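Local coordinates for nitrogenase molybdenum-iron protein beta chain (Clostridium pasteurianum, PDB 4WES) that forms, with the alpha chain, the molybdenum-iron component of nitrogenase, which reduces dinitrogen to ammonia, and shares an [8Fe-7S] cluster with that chain, at residues 173-178 and 236-241; 199-204 and 230-235. All blocks are in the same frame, centred on the assembly; numbering follows the deposited sequence.

In the fold
Both contacts are buried and share one parallel four-stranded sheet, contact 1 inside it and contact 2 at its margin, away from the cluster and iron sites. Contact 1 joins two central strands, 172-175 and 237-241, mainly by regular backbone hydrogen bonds. Contact 2 brings an outermost strand of that sheet within this chain, 198-200, against the end of helix 226-231 and the turn after it, mainly through methyl groups and a ring, with no hydrogen bond between its segments. It is nested in the chain loop that contact 1 closes. The two meet through a hydrogen bond between Asn173 OD1 and Ser235 OG (2.7 Å) and through the backbones of neighbouring strands 172-175 and 198-200.

Contact 1: 173-178 and 236-241; sequences NVIPGF and DLTLSL
Leu237 O begins the pairing, accepting Asn173 N at 2.8 Å. Thr238 then bridges Asn173 in parallel register, within the pair of central strands of a Rossmann-like alpha/beta domain, as in the NifD/NifK family. Thr238 OG1 receives a nearly straight bond from Asn173 ND2 (3.1 Å, 168°), with OG1 almost in the plane of the Asn173 amide; the same ND2 reaches Thr232 O, and OD1 is held by Ser235, so the amide is gripped at both ends. Thr238 CG2, anti to the backbone N, lies 4.0 Å from Ile175 CD1. Leu239 N meets Asn173 O at 2.8 Å, and Leu239 O accepts from Ile175 N at 3.0 Å. Ser240 pairs with Ile175, both side chains on one face, and turns its hydroxyl to Asp247. Leu241 N bonds to Ile175 O (2.9 Å), and on the other face Leu241 CD1 lies across Val174 CG2 at 3.8 Å. One water donates to both Pro176 O and Leu241 O, linking the segments just past the last bridge. Helix 243-257 covers the face of Asn173, Thr238 and Ser240, helix 270-284 packs on Leu239 and Leu241, and strands 198-200 and 261-264 flank the pair.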
ATOM      1  N   ASN B 173      11.804  28.422  18.473  1.00 13.55           N
ATOM      2  CA  ASN B 173      12.541  27.805  17.366  1.00 13.30           C
ATOM      3  C   ASN B 173      12.266  26.294  17.385  1.00 12.40           C
ATOM      4  O   ASN B 173      12.227  25.705  18.476  1.00 13.55           O
ATOM      5  CB  ASN B 173      14.033  27.998  17.508  1.00 13.53           C
ATOM      6  CG  ASN B 173      14.443  29.447  17.532  1.00 13.46           C
ATOM      7  OD1 ASN B 173      13.881  30.271  16.822  1.00 14.64           O
ATOM      8  ND2 ASN B 173      15.453  29.742  18.351  1.00 14.41           N
ATOM      9  N   VAL B 174      12.134  25.677  16.227  1.00 11.76           N
ATOM     10  CA  VAL B 174      12.059  24.236  16.144  1.00 11.40           C
ATOM     11  C   VAL B 174      13.055  23.741  15.110  1.00 11.37           C
ATOM     12  O   VAL B 174      13.000  24.151  13.953  1.00 12.18           O
ATOM     13  CB  VAL B 174      10.616  23.710  15.918  1.00 11.42           C
ATOM     14  CG1 VAL B 174       9.958  24.316  14.690  1.00 13.00           C
ATOM     15  CG2 VAL B 174      10.598  22.183  15.882  1.00 13.04           C
ATOM     16  N   ILE B 175      13.960  22.875  15.556  1.00 11.08           N
ATOM     17  CA  ILE B 175      14.885  22.206  14.656  1.00 10.99           C
ATOM     18  C   ILE B 175      14.310  20.798  14.503  1.00 11.04           C
ATOM     19  O   ILE B 175      14.262  20.051  15.471  1.00 11.01           O
ATOM     20  CB  ILE B 175      16.325  22.182  15.198  1.00 11.00           C
ATOM     21  CG1 ILE B 175      16.830  23.600  15.474  1.00 12.27           C
ATOM     22  CG2 ILE B 175      17.228  21.445  14.246  1.00 10.94           C
ATOM     23  CD1 ILE B 175      18.148  23.642  16.249  1.00 13.60           C
ATOM     24  N   PRO B 176      13.808  20.463  13.296  1.00 10.53           N
ATOM     25  CA  PRO B 176      12.970  19.282  13.148  1.00 11.21           C
ATOM     26  C   PRO B 176      13.742  17.972  12.971  1.00 10.36           C
ATOM     27  O   PRO B 176      13.130  16.920  12.842  1.00 11.27           O
ATOM     28  CB  PRO B 176      12.156  19.607  11.909  1.00 12.10           C
ATOM     29  CG  PRO B 176      13.110  20.390  11.070  1.00 10.79           C
ATOM     30  CD  PRO B 176      13.823  21.281  12.070  1.00 11.02           C
ATOM     31  N   GLY B 177      15.059  18.058  12.876  1.00 10.24           N
ATOM     32  CA  GLY B 177      15.883  16.921  12.610  1.00 10.17           C
ATOM     33  C   GLY B 177      15.900  16.514  11.141  1.00 10.27           C
ATOM     34  O   GLY B 177      15.387  17.209  10.264  1.00 10.59           O
ATOM     35  N   PHE B 178      16.541  15.364  10.886  1.00 10.15           N
ATOM     36  CA  PHE B 178      16.682  14.840   9.533  1.00 10.28           C
ATOM     37  C   PHE B 178      15.423  14.068   9.186  1.00  9.84           C
ATOM     38  O   PHE B 178      15.391  12.836   9.173  1.00 11.00           O
ATOM     39  CB  PHE B 178      17.968  14.027   9.404  1.00 11.51           C
ATOM     40  CG  PHE B 178      18.218  13.539   8.015  1.00 11.40           C
ATOM     41  CD1 PHE B 178      18.529  14.405   7.013  1.00 16.06           C
ATOM     42  CD2 PHE B 178      18.073  12.169   7.672  1.00 12.35           C
ATOM     43  CE1 PHE B 178      18.740  13.945   5.687  1.00 15.42           C
ATOM     44  CE2 PHE B 178      18.281  11.753   6.383  1.00 12.89           C
ATOM     45  CZ  PHE B 178      18.613  12.650   5.399  1.00 13.23           C
ATOM     46  N   ASP B 236      12.244  32.573  22.361  1.00 16.91           N
ATOM     47  CA  ASP B 236      12.080  32.231  23.769  1.00 17.29           C
ATOM     48  C   ASP B 236      12.722  30.905  24.146  1.00 16.02           C
ATOM     49  O   ASP B 236      13.117  30.697  25.288  1.00 17.52           O
ATOM     50  CB  ASP B 236      10.605  32.147  24.101  1.00 18.19           C
ATOM     51  CG  ASP B 236       9.919  33.497  24.084  1.00 20.00           C
ATOM     52  OD1 ASP B 236      10.558  34.526  24.454  1.00 21.43           O
ATOM     53  OD2 ASP B 236       8.703  33.527  23.713  1.00 22.16           O
ATOM     54  N   LEU B 237      12.787  29.980  23.184  1.00 15.88           N
ATOM     55  CA  LEU B 237      13.091  28.578  23.440  1.00 15.51           C
ATOM     56  C   LEU B 237      13.378  27.945  22.096  1.00 13.82           C
ATOM     57  O   LEU B 237      12.778  28.345  21.087  1.00 15.74           O
ATOM     58  CB  LEU B 237      11.883  27.876  24.087  1.00 17.08           C
ATOM     59  CG  LEU B 237      11.994  26.395  24.425  1.00 16.82           C
ATOM     60  CD1 LEU B 237      13.041  26.125  25.479  1.00 18.06           C
ATOM     61  CD2 LEU B 237      10.642  25.830  24.827  1.00 18.41           C
ATOM     62  N   THR B 238      14.249  26.926  22.093  1.00 13.06           N
ATOM     63  CA  THR B 238      14.436  26.051  20.944  1.00 12.67           C
ATOM     64  C   THR B 238      14.006  24.638  21.330  1.00 13.49           C
ATOM     65  O   THR B 238      14.472  24.112  22.329  1.00 14.45           O
ATOM     66  CB  THR B 238      15.913  26.043  20.495  1.00 13.36           C
ATOM     67  OG1 THR B 238      16.339  27.371  20.161  1.00 14.14           O
ATOM     68  CG2 THR B 238      16.116  25.096  19.321  1.00 13.85           C
ATOM     69  N   LEU B 239      13.157  24.035  20.505  1.00 12.67           N
ATOM     70  CA  LEU B 239      12.867  22.599  20.623  1.00 12.37           C
ATOM     71  C   LEU B 239      13.740  21.858  19.628  1.00 11.88           C
ATOM     72  O   LEU B 239      13.698  22.117  18.414  1.00 12.95           O
ATOM     73  CB  LEU B 239      11.397  22.310  20.356  1.00 13.92           C
ATOM     74  CG  LEU B 239      10.425  22.920  21.371  1.00 16.85           C
ATOM     75  CD1 LEU B 239       8.985  22.534  21.100  1.00 18.94           C
ATOM     76  CD2 LEU B 239      10.809  22.559  22.804  1.00 17.71           C
ATOM     77  N   SER B 240      14.562  20.946  20.160  1.00 12.11           N
ATOM     78  CA  SER B 240      15.467  20.118  19.353  1.00 11.63           C
ATOM     79  C   SER B 240      14.805  18.760  19.170  1.00 11.16           C
ATOM     80  O   SER B 240      14.694  18.010  20.138  1.00 12.08           O
ATOM     81  CB  SER B 240      16.777  19.976  20.142  1.00 12.86           C
ATOM     82  OG  SER B 240      17.640  19.122  19.436  1.00 14.02           O
ATOM     83  N   LEU B 241      14.324  18.466  17.958  1.00 10.48           N
ATOM     84  CA  LEU B 241      13.623  17.219  17.723  1.00 11.19           C
ATOM     85  C   LEU B 241      14.604  16.214  17.164  1.00 10.71           C
ATOM     86  O   LEU B 241      15.055  16.348  16.013  1.00 10.82           O
ATOM     87  CB  LEU B 241      12.474  17.400  16.758  1.00 10.93           C
ATOM     88  CG  LEU B 241      11.434  18.469  17.097  1.00 12.10           C
ATOM     89  CD1 LEU B 241      10.248  18.408  16.162  1.00 13.23           C
ATOM     90  CD2 LEU B 241      10.950  18.438  18.530  1.00 14.17           C
TER
HETATM   91  O   HOH W   1      13.890  14.574  14.256  1.00 15.82           O

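Contact 2: 199-204 and 230-235; sequences IMFPDT and KDTGNS
Thr232 and Ile199 cross their side chains at about a right angle, with Thr232 CG2 set against Ile199 CG2 at 3.8 Å. Thr232 CG2 also meets the Phe201 ring obliquely, 3.7 Å from Phe201 CE1, the two side chains approaching from opposite directions. The Thr232 torsion explains how one methyl touches both: OG1 sits between the backbone N and the carbonyl carbon (chi1 57°), where it bonds to Leu229 O and Ser162 OG, while CG2, beside the backbone N and anti to the carbonyl carbon, is the branch that meets Ile199 and Phe201. The arrangement belongs to a beta-alpha-beta crossover of a Rossmann-like alpha/beta domain: the chain leaves strand 198-200, passes through helix 226-231 and turns at 232-235 into strand 237-241, crossing over strand 172-175 on the way. The other branch of Ile199 reaches farther along this turn: Ile199 CD1 lies 3.8 Å from Ser235 OG, which also bonds to Asn169 and Asn173, and borders the backbone at Asp231 and Thr232. Within the turn, Asn234 ND2 gives a nearly straight bond to Asp231 OD1 (2.9 Å, 171°), on the carboxylate's anti side and 30° out of its plane. Phe201 also packs on Val154 and Ile157 of helix 146-161.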
ATOM      1  N   ILE B 199       9.794  29.562  14.545  1.00 12.34           N
ATOM      2  CA  ILE B 199      10.716  29.596  13.419  1.00 12.07           C
ATOM      3  C   ILE B 199      11.210  28.157  13.269  1.00 12.53           C
ATOM      4  O   ILE B 199      11.828  27.636  14.197  1.00 13.02           O
ATOM      5  CB  ILE B 199      11.949  30.501  13.624  1.00 13.41           C
ATOM      6  CG1 ILE B 199      11.516  31.959  13.859  1.00 14.86           C
ATOM      7  CG2 ILE B 199      12.857  30.404  12.411  1.00 13.66           C
ATOM      8  CD1 ILE B 199      12.639  32.824  14.387  1.00 14.52           C
ATOM      9  N   MET B 200      10.925  27.496  12.150  1.00 12.23           N
ATOM     10  CA  MET B 200      11.475  26.175  11.870  1.00 11.14           C
ATOM     11  C   MET B 200      12.723  26.316  11.025  1.00 10.85           C
ATOM     12  O   MET B 200      12.696  27.046  10.039  1.00 12.39           O
ATOM     13  CB  MET B 200      10.463  25.306  11.135  1.00 11.80           C
ATOM     14  CG  MET B 200      11.017  23.920  10.799  1.00 11.02           C
ATOM     15  SD  MET B 200       9.858  22.824  10.008  1.00 12.37           S
ATOM     16  CE  MET B 200       8.917  22.359  11.430  1.00 12.67           C
ATOM     17  N   PHE B 201      13.796  25.622  11.395  1.00 11.10           N
ATOM     18  CA  PHE B 201      14.934  25.569  10.515  1.00 10.86           C
ATOM     19  C   PHE B 201      15.738  24.291  10.748  1.00 10.76           C
ATOM     20  O   PHE B 201      15.842  23.823  11.894  1.00 10.75           O
ATOM     21  CB  PHE B 201      15.835  26.797  10.697  1.00 12.62           C
ATOM     22  CG  PHE B 201      16.666  26.800  11.925  1.00 12.78           C
ATOM     23  CD1 PHE B 201      16.111  27.184  13.154  1.00 14.40           C
ATOM     24  CD2 PHE B 201      18.028  26.591  11.862  1.00 14.03           C
ATOM     25  CE1 PHE B 201      16.875  27.231  14.300  1.00 15.31           C
ATOM     26  CE2 PHE B 201      18.813  26.660  13.013  1.00 16.15           C
ATOM     27  CZ  PHE B 201      18.227  26.989  14.222  1.00 17.11           C
ATOM     28  N   PRO B 202      16.368  23.754   9.691  1.00 10.86           N
ATOM     29  CA  PRO B 202      16.037  23.944   8.278  1.00 10.96           C
ATOM     30  C   PRO B 202      14.576  23.546   7.979  1.00 10.49           C
ATOM     31  O   PRO B 202      13.928  22.885   8.803  1.00 11.18           O
ATOM     32  CB  PRO B 202      17.008  23.009   7.534  1.00 11.84           C
ATOM     33  CG  PRO B 202      18.026  22.612   8.573  1.00 11.92           C
ATOM     34  CD  PRO B 202      17.291  22.628   9.870  1.00 11.36           C
ATOM     35  N   ASP B 203      14.089  23.953   6.807  1.00 10.06           N
ATOM     36  CA  ASP B 203      12.728  23.600   6.382  1.00 10.39           C
ATOM     37  C   ASP B 203      12.748  23.378   4.884  1.00  9.73           C
ATOM     38  O   ASP B 203      12.817  24.325   4.129  1.00 10.37           O
ATOM     39  CB  ASP B 203      11.760  24.724   6.780  1.00 11.58           C
ATOM     40  CG  ASP B 203      10.358  24.463   6.310  1.00 10.80           C
ATOM     41  OD1 ASP B 203      10.048  23.345   5.866  1.00 11.40           O
ATOM     42  OD2 ASP B 203       9.531  25.415   6.401  1.00 12.13           O
ATOM     43  N   THR B 204      12.702  22.105   4.468  1.00  9.94           N
ATOM     44  CA  THR B 204      12.759  21.769   3.050  1.00  9.95           C
ATOM     45  C   THR B 204      11.361  21.652   2.424  1.00  9.76           C
ATOM     46  O   THR B 204      11.247  21.301   1.242  1.00 10.37           O
ATOM     47  CB  THR B 204      13.505  20.452   2.832  1.00 10.35           C
ATOM     48  OG1 THR B 204      12.765  19.476   3.565  1.00 10.74           O
ATOM     49  CG2 THR B 204      14.943  20.546   3.336  1.00 10.62           C
ATOM     50  N   LYS B 230      18.422  34.667  11.131  1.00 14.67           N
ATOM     51  CA  LYS B 230      19.035  35.635  12.046  1.00 15.89           C
ATOM     52  C   LYS B 230      18.211  35.790  13.329  1.00 16.30           C
ATOM     53  O   LYS B 230      18.752  35.797  14.448  1.00 17.30           O
ATOM     54  CB  LYS B 230      19.216  37.001  11.374  1.00 16.84           C
ATOM     55  CG  LYS B 230      20.220  36.996  10.238  1.00 18.40           C
ATOM     56  CD  LYS B 230      20.295  38.361   9.581  1.00 22.36           C
ATOM     57  CE  LYS B 230      21.262  38.369   8.422  1.00 30.38           C
ATOM     58  NZ  LYS B 230      21.305  39.687   7.730  1.00 36.36           N
ATOM     59  N   ASP B 231      16.901  35.874  13.158  1.00 14.60           N
ATOM     60  CA  ASP B 231      15.990  36.151  14.247  1.00 15.15           C
ATOM     61  C   ASP B 231      15.836  35.001  15.242  1.00 15.11           C
ATOM     62  O   ASP B 231      15.257  35.194  16.323  1.00 16.25           O
ATOM     63  CB  ASP B 231      14.624  36.549  13.686  1.00 16.22           C
ATOM     64  CG  ASP B 231      13.765  37.321  14.695  1.00 17.02           C
ATOM     65  OD1 ASP B 231      14.275  38.301  15.316  1.00 18.29           O
ATOM     66  OD2 ASP B 231      12.571  36.981  14.827  1.00 17.88           O
ATOM     67  N   THR B 232      16.385  33.826  14.906  1.00 14.74           N
ATOM     68  CA  THR B 232      16.367  32.708  15.865  1.00 14.51           C
ATOM     69  C   THR B 232      17.051  33.032  17.196  1.00 14.50           C
ATOM     70  O   THR B 232      16.723  32.446  18.230  1.00 14.97           O
ATOM     71  CB  THR B 232      17.028  31.437  15.299  1.00 13.26           C
ATOM     72  OG1 THR B 232      18.369  31.707  14.892  1.00 14.08           O
ATOM     73  CG2 THR B 232      16.232  30.899  14.141  1.00 14.55           C
ATOM     74  N   GLY B 233      17.970  34.001  17.180  1.00 15.17           N
ATOM     75  CA  GLY B 233      18.599  34.423  18.419  1.00 16.65           C
ATOM     76  C   GLY B 233      17.700  35.219  19.354  1.00 17.90           C
ATOM     77  O   GLY B 233      18.068  35.465  20.513  1.00 18.13           O
ATOM     78  N   ASN B 234      16.538  35.648  18.852  1.00 15.75           N
ATOM     79  CA  ASN B 234      15.571  36.453  19.624  1.00 16.69           C
ATOM     80  C   ASN B 234      14.395  35.656  20.158  1.00 16.42           C
ATOM     81  O   ASN B 234      13.488  36.208  20.739  1.00 17.04           O
ATOM     82  CB  ASN B 234      15.062  37.584  18.750  1.00 19.31           C
ATOM     83  CG  ASN B 234      16.104  38.660  18.544  1.00 17.97           C
ATOM     84  OD1 ASN B 234      16.810  39.059  19.497  1.00 19.68           O
ATOM     85  ND2 ASN B 234      16.206  39.165  17.314  1.00 18.98           N
ATOM     86  N   SER B 235      14.434  34.338  19.977  1.00 15.92           N
ATOM     87  CA  SER B 235      13.341  33.469  20.383  1.00 15.82           C
ATOM     88  C   SER B 235      13.356  33.148  21.877  1.00 16.20           C
ATOM     89  O   SER B 235      14.357  33.372  22.554  1.00 18.00           O
ATOM     90  CB  SER B 235      13.344  32.194  19.532  1.00 14.91           C
ATOM     91  OG  SER B 235      13.230  32.571  18.180  1.00 15.25           O
TER